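Local coordinates for protein L-hydantoinase (Arthrobacter aurescens, PDB 1GKR) that hydrolyses the ring of 5-substituted hydantoins, preferring aryl over alkyl derivatives, with two zinc ions per subunit and an enantioselectivity that depends on the substrate, at residues A[107-112]-A[121-126]. Numbering follows the deposited sequence.
Sequences LEKKKQ and FALYGG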
loop_
_atom_site.group_PDB
_atom_site.type_symbol
_atom_site.label_atom_id
_atom_site.label_comp_id
_atom_site.label_asym_id
_atom_site.label_seq_id
_atom_site.Cartn_x
_atom_site.Cartn_y
_atom_site.Cartn_z
ATOM N N LEU A 107 -43.342 10.005 10.387
ATOM C CA LEU A 107 -44.227 11.168 10.462
ATOM C C LEU A 107 -44.678 11.451 11.891
ATOM O O LEU A 107 -44.835 12.610 12.288
ATOM C CB LEU A 107 -45.468 10.969 9.593
ATOM C CG LEU A 107 -45.492 11.482 8.155
ATOM C CD1 LEU A 107 -44.293 12.352 7.864
ATOM C CD2 LEU A 107 -45.522 10.305 7.232
ATOM N N GLU A 108 -44.889 10.387 12.659
ATOM C CA GLU A 108 -45.327 10.542 14.031
ATOM C C GLU A 108 -44.213 11.117 14.895
ATOM O O GLU A 108 -44.458 12.023 15.695
ATOM C CB GLU A 108 -45.801 9.197 14.597
ATOM C CG GLU A 108 -46.517 9.288 15.947
ATOM C CD GLU A 108 -47.664 10.308 15.958
ATOM O OE1 GLU A 108 -48.389 10.412 14.937
ATOM O OE2 GLU A 108 -47.848 10.995 16.993
ATOM N N LYS A 109 -42.991 10.606 14.725
ATOM C CA LYS A 109 -41.858 11.094 15.510
ATOM C C LYS A 109 -41.592 12.564 15.189
ATOM O O LYS A 109 -41.261 13.347 16.071
ATOM C CB LYS A 109 -40.598 10.261 15.241
ATOM C CG LYS A 109 -39.447 10.629 16.168
ATOM C CD LYS A 109 -38.121 9.958 15.810
ATOM C CE LYS A 109 -37.968 8.621 16.479
ATOM N NZ LYS A 109 -36.538 8.331 16.763
ATOM N N LYS A 110 -41.759 12.937 13.928
ATOM C CA LYS A 110 -41.534 14.310 13.509
ATOM C C LYS A 110 -42.516 15.263 14.179
ATOM O O LYS A 110 -42.153 16.367 14.604
ATOM C CB LYS A 110 -41.679 14.399 12.000
ATOM C CG LYS A 110 -41.709 15.797 11.436
ATOM C CD LYS A 110 -41.717 15.679 9.933
ATOM C CE LYS A 110 -42.208 16.928 9.247
ATOM N NZ LYS A 110 -42.317 16.633 7.786
ATOM N N LYS A 111 -43.764 14.820 14.262
ATOM C CA LYS A 111 -44.828 15.598 14.869
ATOM C C LYS A 111 -44.501 15.810 16.338
ATOM O O LYS A 111 -44.498 16.934 16.831
ATOM C CB LYS A 111 -46.137 14.838 14.714
ATOM C CG LYS A 111 -47.382 15.549 15.191
ATOM C CD LYS A 111 -48.580 14.658 14.881
ATOM C CE LYS A 111 -49.771 14.922 15.794
ATOM N NZ LYS A 111 -50.799 13.846 15.627
ATOM N N GLN A 112 -44.212 14.718 17.025
ATOM C CA GLN A 112 -43.869 14.760 18.438
ATOM C C GLN A 112 -42.641 15.617 18.714
ATOM O O GLN A 112 -42.688 16.553 19.516
ATOM C CB GLN A 112 -43.604 13.345 18.929
ATOM C CG GLN A 112 -44.817 12.461 18.884
ATOM C CD GLN A 112 -45.560 12.493 20.183
ATOM O OE1 GLN A 112 -45.901 13.567 20.694
ATOM N NE2 GLN A 112 -45.812 11.314 20.745
ATOM N N PHE A 121 -33.820 20.144 14.983
ATOM C CA PHE A 121 -33.533 18.745 14.741
ATOM C C PHE A 121 -33.753 18.259 13.316
ATOM O O PHE A 121 -34.533 18.829 12.553
ATOM C CB PHE A 121 -34.416 17.902 15.654
ATOM C CG PHE A 121 -35.891 18.067 15.370
ATOM C CD1 PHE A 121 -36.572 19.209 15.781
ATOM C CD2 PHE A 121 -36.580 17.114 14.617
ATOM C CE1 PHE A 121 -37.923 19.408 15.442
ATOM C CE2 PHE A 121 -37.929 17.305 14.275
ATOM C CZ PHE A 121 -38.598 18.454 14.687
ATOM N N ALA A 122 -33.065 17.172 12.990
ATOM C CA ALA A 122 -33.176 16.507 11.706
ATOM C C ALA A 122 -33.432 15.050 12.103
ATOM O O ALA A 122 -33.123 14.652 13.232
ATOM C CB ALA A 122 -31.874 16.621 10.936
ATOM N N LEU A 123 -33.971 14.246 11.195
ATOM C CA LEU A 123 -34.253 12.865 11.536
ATOM C C LEU A 123 -33.690 11.800 10.624
ATOM O O LEU A 123 -33.610 11.965 9.408
ATOM C CB LEU A 123 -35.753 12.658 11.626
ATOM C CG LEU A 123 -36.438 13.424 12.740
ATOM C CD1 LEU A 123 -37.921 13.225 12.609
ATOM C CD2 LEU A 123 -35.950 12.931 14.087
ATOM N N TYR A 124 -33.314 10.691 11.250
ATOM C CA TYR A 124 -32.796 9.514 10.571
ATOM C C TYR A 124 -33.975 8.582 10.387
ATOM O O TYR A 124 -34.954 8.645 11.127
ATOM C CB TYR A 124 -31.833 8.746 11.461
ATOM C CG TYR A 124 -30.425 9.221 11.487
ATOM C CD1 TYR A 124 -29.565 8.957 10.421
ATOM C CD2 TYR A 124 -29.914 9.869 12.620
ATOM C CE1 TYR A 124 -28.228 9.312 10.485
ATOM C CE2 TYR A 124 -28.582 10.231 12.695
ATOM C CZ TYR A 124 -27.743 9.947 11.625
ATOM O OH TYR A 124 -26.418 10.284 11.689
ATOM N N GLY A 125 -33.855 7.701 9.410
ATOM C CA GLY A 125 -34.864 6.695 9.189
ATOM C C GLY A 125 -34.065 5.444 9.508
ATOM O O GLY A 125 -32.838 5.508 9.630
ATOM N N GLY A 126 -34.724 4.310 9.660
ATOM C CA GLY A 126 -33.982 3.105 9.952
ATOM C C GLY A 126 -33.930 2.190 8.746
ATOM O O GLY A 126 -34.861 2.132 7.941
HETATM O O HOH W 1 -35.187 9.318 13.946
#
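L123 reaches from its strand to the helix and divides its two methyl groups between consecutive lysines. CD1 rests on the base of K110, 3.9 Å from its CA and almost as near its CB, while CD2 meets the aliphatic shaft of K109 at CD, 4.1 Å away. The leucine has CG anti to its carbonyl carbon (chi1 -65°), which carries the fork toward the helix. K110 offers CA, CB and its carbonyl O; beyond CB its extended chain leads away from the strand. F121 also points at the helix, and the CZ end of its ring comes obliquely to within 4.1 Å of K110 O. These contacts pack helix 103-116, which also touches L123 through F106 and F121 through A113, against strand 120-123, the last two elements of the beta-alpha-beta unit that starts with strand 87-92, in the TIM-barrel-like amidohydrolase domain; the axes of 107-112 and 121-123 run nearly antiparallel (172°) and approach to 10.0 Å. K109 leaves the helix with CG anti to its backbone N, then bends at chi3 (-89°), and its methylenes cross the leucine on the way to a polar end. There NZ gives a hydrogen bond to a water at 3.3 Å, and the same water lies 2.9 Å from Y124 O, to which it can donate. A long, weak ion pair with E92 gives the ammonium group a second partner.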